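Local coordinates for putative pore-forming toxin (Bacteroides vulgatus ATCC 8482, PDB 3KOG), which is of unproven function but may act as a pore-forming toxin, probably exported by means of a lipoprotein-type signal, at residues Val193-Glu198 against Gly205-Ser210; Val140-Tyr145 against Ser210-Ser215; Asp123-Ile128 against Asp172-Ala177. All blocks are in the same frame, centred on the assembly; numbering follows the deposited sequence.

Interaction 1 (Val193-Glu198 against Gly205-Ser210); sequences VYQIIE and GNPVAS
Glu198 has its CG opposite the carbonyl carbon (chi1 -67°) and an extended chain beyond, which carries the carboxylate alongside Asn206 to accept a bond from its backbone. Asn206 N donates to Glu198 OE1 over 3.2 Å, approaching from above the carboxylate plane. Glu198 N donates to Asn206 O at 2.9 Å, so the Asn206 backbone is held at N by the Glu198 carboxylate and at O by the Glu198 N-H. At Val208, chi1 of -61° lodges CG2 between the backbone N and the carbonyl carbon, and from there it meets Ile196 CG2 at 3.7 Å, the two side chains crossing at about a right angle. Val208 CG1 turns instead to the aliphatic part of Glu198, 3.7 Å from its CG. On the same side, Ile196 also packs on Ile152, Ile155 and Ile156 of helix 150-158. On the other face of the sheet Gln195 runs beside the ring of Pro207, while Ile197 CG1 lies 4.3 Å from Pro207 CB. The backbone of Ile196 is held at both ends: Val208 N donates to Ile196 O at 2.8 Å, and Ile196 N to Ala209 O at 2.9 Å. One water links Glu198 O with Gly205 N, weakly on the glycine side. Val208 and Ala209 thus both face Ile196, the mark of a classic beta bulge, here close to the loop joining the strands of an antiparallel beta hairpin.

Interaction 2 (Val140-Tyr145 against Ser210-Ser215); sequences VIKNDY and SFTVDS
Backbone bonds between Ile141 and Lys142 on one strand and Thr212 on the other set the register. Ile141 N donates to Thr212 O at 2.8 Å, and Lys142 N reaches the same oxygen only weakly, at 3.4 Å. Thr212 N returns a bond to Lys142 O (2.8 Å), and Asp144 N donates to Ser210 O at 3.0 Å. Apolar contacts divide between the two faces. On one, Val140 CG2 touches both Phe211 CD2 and Val213 CG2, each at 4.2 Å, and Phe211 also meets the ring of Tyr194. On the other, Ile141 CG1 sits between its backbone N and carbonyl carbon (chi1 67°), a turn that carries it to Thr212 CG2. Ile141 CD1 makes a van der Waals contact of a methyl with a polar group, the Asp214 carboxylate, 3.5 Å from OD1. That oxygen finds its polar partner in Thr191, so the isoleucine merely covers the group. A side-chain bond within one segment marks the end of the strand: Tyr145 N donates to Asn143 OD1 at 2.9 Å, forming an Asx turn. Ile141 and Lys142 together facing Thr212 make a classic beta bulge, which shifts the register of this antiparallel pair by one residue.

Interaction 3 (Asp123-Ile128 against Asp172-Ala177); sequences DYWYYI and DVQVLA
Val175 lies beside Tyr126, the two side chains pointing the same way; CB and CG1 meet Tyr126, and CG2 reaches on to Ile128. CB stands over one face of the tyrosine ring, 3.9 Å from the centroid and 17° off the normal, a CH-pi contact. From CB one branch, CG1, runs along the ring to its far end and comes within 3.6 Å of Tyr126 OH. The other branch, CG2, turns to Ile128 and meets its CG2 at 3.6 Å. Tyr126 has CG between its backbone N and carbonyl carbon (chi1 62°), a setting that swings the ring over the valine. Phe181 of strand 179-198 also packs on Val175 and on Ile128.

Beneath these side chains is an antiparallel strand pair at one end of the protein's long mixed sheet, with hydrogen-bonded pairs flanking the non-hydrogen-bonded pair of Tyr127 and Gln174. Val175 N donates to Tyr126 O at 2.7 Å, with the donor almost in line with the C=O bond, and Ile128 N donates to Val173 O at 2.8 Å.

The opposite face belongs to Trp125 and Gln174. Gln174 lays its amide over one face of the indole, offset toward the rim at CE3 and CZ3, the two planes 25° apart, and its CG lies 3.7 Å from Trp125 CE3. The indole also stacks with His240, and its CZ3 edge is directed onto a face of the Tyr127 ring. Tyr127 CD1 reaches across to Asp172 O at 3.4 Å. Past the end of strand 172-175, Ala177 CB, 3.5 Å from Tyr124 N, rests on the backbone of Asp123 and Tyr124, which lead into strand 126-143.

How the interactions relate
All three interactions belong to one mixed sheet. Interactions 1 and 2 are neighbours, their centres 12 Å apart; both use strand 207-225, share Ser210 and touch directly, for instance where Ile196 packs on Phe211. Interaction 3 lies on the other side of the chain's centre, about 44 Å from interaction 2 and 50 Å from interaction 1, centre to centre, yet strand 126-143 runs from it to interaction 2. Along the chain, interaction 1 is nested within the loop closed by interaction 2, whereas interactions 2 and 3 interleave and interaction 3 closes before interaction 1 opens. Long strands therefore tie the two ends of the elongated molecule together.

Interaction 1 (Val193-Glu198 against Gly205-Ser210)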
loop_
_atom_site.group_PDB
_atom_site.type_symbol
_atom_site.label_atom_id
_atom_site.label_comp_id
_atom_site.label_asym_id
_atom_site.label_seq_id
_atom_site.Cartn_x
_atom_site.Cartn_y
_atom_site.Cartn_z
ATOM N N VAL A 193 11.234 8.166 -7.878
ATOM C CA VAL A 193 12.628 8.370 -8.254
ATOM C C VAL A 193 13.392 8.384 -6.942
ATOM O O VAL A 193 12.999 9.089 -6.007
ATOM C CB VAL A 193 12.838 9.717 -8.988
ATOM C CG1 VAL A 193 14.340 10.032 -9.165
ATOM C CG2 VAL A 193 12.044 9.762 -10.329
ATOM N N TYR A 194 14.457 7.586 -6.878
ATOM C CA TYR A 194 15.306 7.464 -5.727
ATOM C C TYR A 194 16.724 7.877 -6.078
ATOM O O TYR A 194 17.211 7.610 -7.183
ATOM C CB TYR A 194 15.380 6.012 -5.218
ATOM C CG TYR A 194 14.096 5.438 -4.674
ATOM C CD1 TYR A 194 13.144 4.906 -5.514
ATOM C CD2 TYR A 194 13.771 5.537 -3.303
ATOM C CE1 TYR A 194 11.946 4.403 -5.002
ATOM C CE2 TYR A 194 12.566 5.048 -2.832
ATOM C CZ TYR A 194 11.675 4.491 -3.691
ATOM O OH TYR A 194 10.451 4.013 -3.211
ATOM N N GLN A 195 17.424 8.456 -5.102
ATOM C CA GLN A 195 18.879 8.550 -5.171
ATOM C C GLN A 195 19.482 7.674 -4.082
ATOM O O GLN A 195 18.932 7.550 -2.942
ATOM C CB GLN A 195 19.368 9.977 -4.955
ATOM C CG GLN A 195 19.083 10.907 -6.085
ATOM C CD GLN A 195 19.834 12.209 -5.893
ATOM O OE1 GLN A 195 19.792 12.793 -4.832
ATOM N NE2 GLN A 195 20.549 12.636 -6.898
ATOM N N ILE A 196 20.611 7.076 -4.427
ATOM C CA ILE A 196 21.423 6.378 -3.465
ATOM C C ILE A 196 22.495 7.371 -3.045
ATOM O O ILE A 196 23.177 7.928 -3.889
ATOM C CB ILE A 196 22.024 5.112 -4.046
ATOM C CG1 ILE A 196 20.874 4.138 -4.349
ATOM C CG2 ILE A 196 23.050 4.519 -3.034
ATOM C CD1 ILE A 196 21.245 2.955 -5.164
ATOM N N ILE A 197 22.605 7.609 -1.746
ATOM C CA ILE A 197 23.458 8.675 -1.204
ATOM C C ILE A 197 24.420 8.130 -0.142
ATOM O O ILE A 197 24.073 7.273 0.650
ATOM C CB ILE A 197 22.626 9.824 -0.587
ATOM C CG1 ILE A 197 21.661 10.380 -1.615
ATOM C CG2 ILE A 197 23.574 10.963 -0.052
ATOM C CD1 ILE A 197 20.612 11.283 -1.013
ATOM N N GLU A 198 25.648 8.627 -0.156
ATOM C CA GLU A 198 26.664 8.198 0.806
ATOM C C GLU A 198 26.299 8.582 2.234
ATOM O O GLU A 198 25.852 9.691 2.475
ATOM C CB GLU A 198 27.975 8.840 0.437
ATOM C CG GLU A 198 28.542 8.331 -0.888
ATOM C CD GLU A 198 29.748 9.113 -1.324
ATOM O OE1 GLU A 198 29.903 10.265 -0.869
ATOM O OE2 GLU A 198 30.529 8.593 -2.131
ATOM N N GLY A 205 26.757 13.912 2.156
ATOM C CA GLY A 205 27.165 12.813 1.271
ATOM C C GLY A 205 26.823 13.045 -0.184
ATOM O O GLY A 205 25.824 13.716 -0.492
ATOM N N ASN A 206 27.633 12.472 -1.072
ATOM C CA ASN A 206 27.332 12.498 -2.494
ATOM C C ASN A 206 26.233 11.507 -2.898
ATOM O O ASN A 206 26.250 10.376 -2.439
ATOM C CB ASN A 206 28.571 12.190 -3.321
ATOM C CG ASN A 206 29.641 13.240 -3.160
ATOM O OD1 ASN A 206 29.410 14.267 -2.520
ATOM N ND2 ASN A 206 30.829 12.985 -3.724
ATOM N N PRO A 207 25.276 11.954 -3.746
ATOM C CA PRO A 207 24.486 10.980 -4.504
ATOM C C PRO A 207 25.417 10.225 -5.450
ATOM O O PRO A 207 26.235 10.841 -6.111
ATOM C CB PRO A 207 23.465 11.829 -5.268
ATOM C CG PRO A 207 23.965 13.270 -5.197
ATOM C CD PRO A 207 24.991 13.362 -4.112
ATOM N N VAL A 208 25.337 8.900 -5.433
ATOM C CA VAL A 208 26.169 8.034 -6.253
ATOM C C VAL A 208 25.372 7.268 -7.318
ATOM O O VAL A 208 25.971 6.559 -8.117
ATOM C CB VAL A 208 26.981 6.993 -5.410
ATOM C CG1 VAL A 208 27.894 7.677 -4.487
ATOM C CG2 VAL A 208 26.066 6.026 -4.629
ATOM N N ALA A 209 24.044 7.383 -7.314
ATOM C CA ALA A 209 23.212 6.764 -8.348
ATOM C C ALA A 209 21.743 7.239 -8.233
ATOM O O ALA A 209 21.297 7.667 -7.162
ATOM C CB ALA A 209 23.277 5.237 -8.189
ATOM N N SER A 210 21.005 7.124 -9.344
ATOM C CA SER A 210 19.569 7.444 -9.376
ATOM C C SER A 210 18.835 6.341 -10.127
ATOM O O SER A 210 19.323 5.837 -11.125
ATOM C CB SER A 210 19.333 8.773 -10.089
ATOM O OG SER A 210 17.957 9.025 -10.140
HETATM O O HOH W 1 24.887 11.813 3.924
#

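Interaction 2 (Val140-Tyr145 against Ser210-Ser215)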
loop_
_atom_site.group_PDB
_atom_site.type_symbol
_atom_site.label_atom_id
_atom_site.label_comp_id
_atom_site.label_asym_id
_atom_site.label_seq_id
_atom_site.Cartn_x
_atom_site.Cartn_y
_atom_site.Cartn_z
ATOM N N VAL A 140 12.123 -1.886 -11.313
ATOM C CA VAL A 140 12.994 -0.736 -11.618
ATOM C C VAL A 140 12.890 -0.493 -13.119
ATOM O O VAL A 140 13.149 -1.395 -13.896
ATOM C CB VAL A 140 14.455 -0.984 -11.186
ATOM C CG1 VAL A 140 15.375 0.150 -11.693
ATOM C CG2 VAL A 140 14.532 -1.060 -9.677
ATOM N N ILE A 141 12.442 0.699 -13.528
ATOM C CA ILE A 141 12.249 0.987 -14.962
ATOM C C ILE A 141 13.362 1.850 -15.516
ATOM O O ILE A 141 13.453 2.044 -16.711
ATOM C CB ILE A 141 10.840 1.576 -15.266
ATOM C CG1 ILE A 141 10.641 2.991 -14.653
ATOM C CG2 ILE A 141 9.766 0.542 -14.819
ATOM C CD1 ILE A 141 9.322 3.700 -14.984
ATOM N N LYS A 142 14.215 2.376 -14.641
ATOM C CA LYS A 142 15.340 3.175 -15.101
ATOM C C LYS A 142 16.406 3.122 -14.028
ATOM O O LYS A 142 16.120 3.191 -12.829
ATOM C CB LYS A 142 14.901 4.623 -15.381
ATOM C CG LYS A 142 15.942 5.486 -15.997
ATOM C CD LYS A 142 15.372 6.857 -16.400
ATOM C CE LYS A 142 16.539 7.816 -16.750
ATOM N NZ LYS A 142 16.056 9.208 -16.949
ATOM N N ASN A 143 17.647 3.027 -14.483
ATOM C CA ASN A 143 18.771 2.870 -13.608
ATOM C C ASN A 143 19.990 3.507 -14.233
ATOM O O ASN A 143 20.471 3.026 -15.254
ATOM C CB ASN A 143 18.997 1.381 -13.354
ATOM C CG ASN A 143 20.244 1.099 -12.582
ATOM O OD1 ASN A 143 20.861 1.987 -11.992
ATOM N ND2 ASN A 143 20.614 -0.181 -12.534
ATOM N N ASP A 144 20.483 4.572 -13.595
ATOM C CA ASP A 144 21.581 5.353 -14.151
ATOM C C ASP A 144 22.952 4.902 -13.594
ATOM O O ASP A 144 23.992 5.464 -13.957
ATOM C CB ASP A 144 21.321 6.851 -13.908
ATOM C CG ASP A 144 20.024 7.372 -14.600
ATOM O OD1 ASP A 144 19.379 6.656 -15.406
ATOM O OD2 ASP A 144 19.657 8.535 -14.338
ATOM N N TYR A 145 22.963 3.882 -12.723
ATOM C CA TYR A 145 24.219 3.398 -12.129
ATOM C C TYR A 145 25.042 2.497 -13.058
ATOM O O TYR A 145 24.571 1.463 -13.537
ATOM C CB TYR A 145 23.951 2.656 -10.824
ATOM C CG TYR A 145 25.201 2.156 -10.154
ATOM C CD1 TYR A 145 26.167 3.053 -9.694
ATOM C CD2 TYR A 145 25.431 0.799 -9.981
ATOM C CE1 TYR A 145 27.327 2.600 -9.087
ATOM C CE2 TYR A 145 26.583 0.338 -9.355
ATOM C CZ TYR A 145 27.525 1.260 -8.923
ATOM O OH TYR A 145 28.662 0.826 -8.309
ATOM N N SER A 210 21.005 7.124 -9.344
ATOM C CA SER A 210 19.569 7.444 -9.376
ATOM C C SER A 210 18.835 6.341 -10.127
ATOM O O SER A 210 19.323 5.837 -11.125
ATOM C CB SER A 210 19.333 8.773 -10.089
ATOM O OG SER A 210 17.957 9.025 -10.140
ATOM N N PHE A 211 17.678 5.964 -9.641
ATOM C CA PHE A 211 16.872 4.943 -10.320
ATOM C C PHE A 211 15.401 5.235 -10.107
ATOM O O PHE A 211 15.019 5.968 -9.146
ATOM C CB PHE A 211 17.262 3.538 -9.869
ATOM C CG PHE A 211 17.003 3.256 -8.394
ATOM C CD1 PHE A 211 17.891 3.682 -7.438
ATOM C CD2 PHE A 211 15.901 2.545 -8.014
ATOM C CE1 PHE A 211 17.682 3.429 -6.085
ATOM C CE2 PHE A 211 15.674 2.262 -6.677
ATOM C CZ PHE A 211 16.581 2.711 -5.716
ATOM N N THR A 212 14.580 4.719 -11.032
ATOM C CA THR A 212 13.149 4.976 -11.004
ATOM C C THR A 212 12.395 3.659 -10.869
ATOM O O THR A 212 12.697 2.684 -11.562
ATOM C CB THR A 212 12.704 5.725 -12.277
ATOM O OG1 THR A 212 13.428 6.969 -12.371
ATOM C CG2 THR A 212 11.166 5.985 -12.241
ATOM N N VAL A 213 11.414 3.654 -9.983
ATOM C CA VAL A 213 10.636 2.457 -9.674
ATOM C C VAL A 213 9.136 2.611 -9.954
ATOM O O VAL A 213 8.511 3.572 -9.481
ATOM C CB VAL A 213 10.782 2.106 -8.223
ATOM C CG1 VAL A 213 10.030 0.798 -7.918
ATOM C CG2 VAL A 213 12.307 2.035 -7.851
ATOM N N ASP A 214 8.557 1.639 -10.651
ATOM C CA ASP A 214 7.113 1.530 -10.685
ATOM C C ASP A 214 6.684 0.493 -9.669
ATOM O O ASP A 214 7.155 -0.646 -9.680
ATOM C CB ASP A 214 6.581 1.100 -12.065
ATOM C CG ASP A 214 6.541 2.228 -13.084
ATOM O OD1 ASP A 214 6.700 3.438 -12.752
ATOM O OD2 ASP A 214 6.256 1.883 -14.237
ATOM N N SER A 215 5.835 0.901 -8.745
ATOM C CA SER A 215 5.353 0.014 -7.702
ATOM C C SER A 215 3.815 -0.003 -7.749
ATOM O O SER A 215 3.162 0.999 -8.092
ATOM C CB SER A 215 5.832 0.422 -6.293
ATOM O OG SER A 215 5.458 1.713 -5.921
#

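Interaction 3 (Asp123-Ile128 against Asp172-Ala177)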
loop_
_atom_site.group_PDB
_atom_site.type_symbol
_atom_site.label_atom_id
_atom_site.label_comp_id
_atom_site.label_asym_id
_atom_site.label_seq_id
_atom_site.Cartn_x
_atom_site.Cartn_y
_atom_site.Cartn_z
ATOM N N ASP A 123 -35.157 -4.225 3.993
ATOM C CA ASP A 123 -34.913 -3.354 5.138
ATOM C C ASP A 123 -33.798 -3.907 6.038
ATOM O O ASP A 123 -33.651 -3.452 7.179
ATOM C CB ASP A 123 -36.238 -3.131 5.927
ATOM C CG ASP A 123 -36.486 -1.649 6.252
ATOM O OD1 ASP A 123 -35.587 -1.007 6.857
ATOM O OD2 ASP A 123 -37.572 -1.123 5.884
ATOM N N TYR A 124 -32.995 -4.854 5.527
ATOM C CA TYR A 124 -31.953 -5.517 6.320
ATOM C C TYR A 124 -30.577 -5.514 5.612
ATOM O O TYR A 124 -30.469 -5.787 4.411
ATOM C CB TYR A 124 -32.406 -6.943 6.720
ATOM C CG TYR A 124 -33.736 -6.918 7.503
ATOM C CD1 TYR A 124 -34.959 -6.826 6.834
ATOM C CD2 TYR A 124 -33.764 -6.929 8.904
ATOM C CE1 TYR A 124 -36.166 -6.747 7.520
ATOM C CE2 TYR A 124 -34.982 -6.863 9.606
ATOM C CZ TYR A 124 -36.175 -6.768 8.903
ATOM O OH TYR A 124 -37.396 -6.691 9.560
ATOM N N TRP A 125 -29.536 -5.174 6.359
ATOM C CA TRP A 125 -28.180 -5.271 5.835
ATOM C C TRP A 125 -27.608 -6.639 6.131
ATOM O O TRP A 125 -28.091 -7.358 6.996
ATOM C CB TRP A 125 -27.259 -4.179 6.390
ATOM C CG TRP A 125 -26.914 -4.318 7.841
ATOM C CD1 TRP A 125 -27.627 -3.832 8.898
ATOM C CD2 TRP A 125 -25.768 -4.968 8.395
ATOM N NE1 TRP A 125 -26.991 -4.139 10.079
ATOM C CE2 TRP A 125 -25.848 -4.836 9.796
ATOM C CE3 TRP A 125 -24.688 -5.657 7.849
ATOM C CZ2 TRP A 125 -24.891 -5.365 10.647
ATOM C CZ3 TRP A 125 -23.730 -6.171 8.702
ATOM C CH2 TRP A 125 -23.837 -6.015 10.080
ATOM N N TYR A 126 -26.558 -6.985 5.412
ATOM C CA TYR A 126 -25.908 -8.241 5.599
ATOM C C TYR A 126 -24.478 -8.204 5.074
ATOM O O TYR A 126 -24.067 -7.239 4.413
ATOM C CB TYR A 126 -26.758 -9.366 4.965
ATOM C CG TYR A 126 -26.955 -9.227 3.492
ATOM C CD1 TYR A 126 -26.013 -9.742 2.617
ATOM C CD2 TYR A 126 -28.077 -8.574 2.964
ATOM C CE1 TYR A 126 -26.156 -9.612 1.247
ATOM C CE2 TYR A 126 -28.242 -8.437 1.572
ATOM C CZ TYR A 126 -27.267 -8.968 0.724
ATOM O OH TYR A 126 -27.355 -8.877 -0.641
ATOM N N TYR A 127 -23.712 -9.235 5.437
ATOM C CA TYR A 127 -22.359 -9.417 4.962
ATOM C C TYR A 127 -22.322 -10.245 3.678
ATOM O O TYR A 127 -23.061 -11.211 3.531
ATOM C CB TYR A 127 -21.503 -10.127 6.014
ATOM C CG TYR A 127 -21.189 -9.284 7.229
ATOM C CD1 TYR A 127 -20.426 -8.122 7.109
ATOM C CD2 TYR A 127 -21.641 -9.653 8.500
ATOM C CE1 TYR A 127 -20.128 -7.345 8.201
ATOM C CE2 TYR A 127 -21.338 -8.881 9.610
ATOM C CZ TYR A 127 -20.576 -7.728 9.448
ATOM O OH TYR A 127 -20.276 -6.958 10.541
ATOM N N ILE A 128 -21.424 -9.888 2.772
ATOM C CA ILE A 128 -21.213 -10.647 1.551
ATOM C C ILE A 128 -19.726 -10.983 1.480
ATOM O O ILE A 128 -18.908 -10.409 2.213
ATOM C CB ILE A 128 -21.766 -9.874 0.278
ATOM C CG1 ILE A 128 -22.027 -10.821 -0.899
ATOM C CG2 ILE A 128 -20.851 -8.754 -0.181
ATOM C CD1 ILE A 128 -22.869 -10.199 -2.035
ATOM N N ASP A 172 -16.623 -10.256 4.953
ATOM C CA ASP A 172 -17.199 -9.289 5.895
ATOM C C ASP A 172 -17.514 -7.920 5.214
ATOM O O ASP A 172 -17.487 -6.868 5.844
ATOM C CB ASP A 172 -16.190 -9.062 6.996
ATOM C CG ASP A 172 -14.906 -8.482 6.461
ATOM O OD1 ASP A 172 -14.284 -9.098 5.556
ATOM O OD2 ASP A 172 -14.530 -7.393 6.920
ATOM N N VAL A 173 -17.807 -7.944 3.928
ATOM C CA VAL A 173 -18.143 -6.718 3.230
ATOM C C VAL A 173 -19.625 -6.457 3.477
ATOM O O VAL A 173 -20.479 -7.348 3.406
ATOM C CB VAL A 173 -17.781 -6.830 1.767
ATOM C CG1 VAL A 173 -18.152 -5.532 1.004
ATOM C CG2 VAL A 173 -16.281 -7.141 1.630
ATOM N N GLN A 174 -19.940 -5.222 3.791
ATOM C CA GLN A 174 -21.281 -4.879 4.202
ATOM C C GLN A 174 -22.131 -4.452 3.010
ATOM O O GLN A 174 -21.759 -3.516 2.288
ATOM C CB GLN A 174 -21.167 -3.772 5.218
ATOM C CG GLN A 174 -22.379 -3.452 5.998
ATOM C CD GLN A 174 -22.013 -2.845 7.344
ATOM O OE1 GLN A 174 -20.980 -3.187 7.920
ATOM N NE2 GLN A 174 -22.847 -1.953 7.845
ATOM N N VAL A 175 -23.250 -5.166 2.810
ATOM C CA VAL A 175 -24.303 -4.808 1.854
ATOM C C VAL A 175 -25.385 -4.128 2.656
ATOM O O VAL A 175 -26.037 -4.761 3.459
ATOM C CB VAL A 175 -24.911 -6.037 1.123
ATOM C CG1 VAL A 175 -26.015 -5.584 0.153
ATOM C CG2 VAL A 175 -23.843 -6.816 0.404
ATOM N N LEU A 176 -25.575 -2.830 2.466
ATOM C CA LEU A 176 -26.563 -2.110 3.274
ATOM C C LEU A 176 -27.972 -2.418 2.869
ATOM O O LEU A 176 -28.227 -2.963 1.797
ATOM C CB LEU A 176 -26.314 -0.581 3.229
ATOM C CG LEU A 176 -25.052 -0.079 3.941
ATOM C CD1 LEU A 176 -24.941 1.434 3.851
ATOM C CD2 LEU A 176 -25.053 -0.516 5.408
ATOM N N ALA A 177 -28.911 -2.079 3.742
ATOM C CA ALA A 177 -30.318 -2.099 3.356
ATOM C C ALA A 177 -30.573 -0.996 2.336
ATOM O O ALA A 177 -29.868 0.040 2.313
ATOM C CB ALA A 177 -31.221 -1.962 4.575
#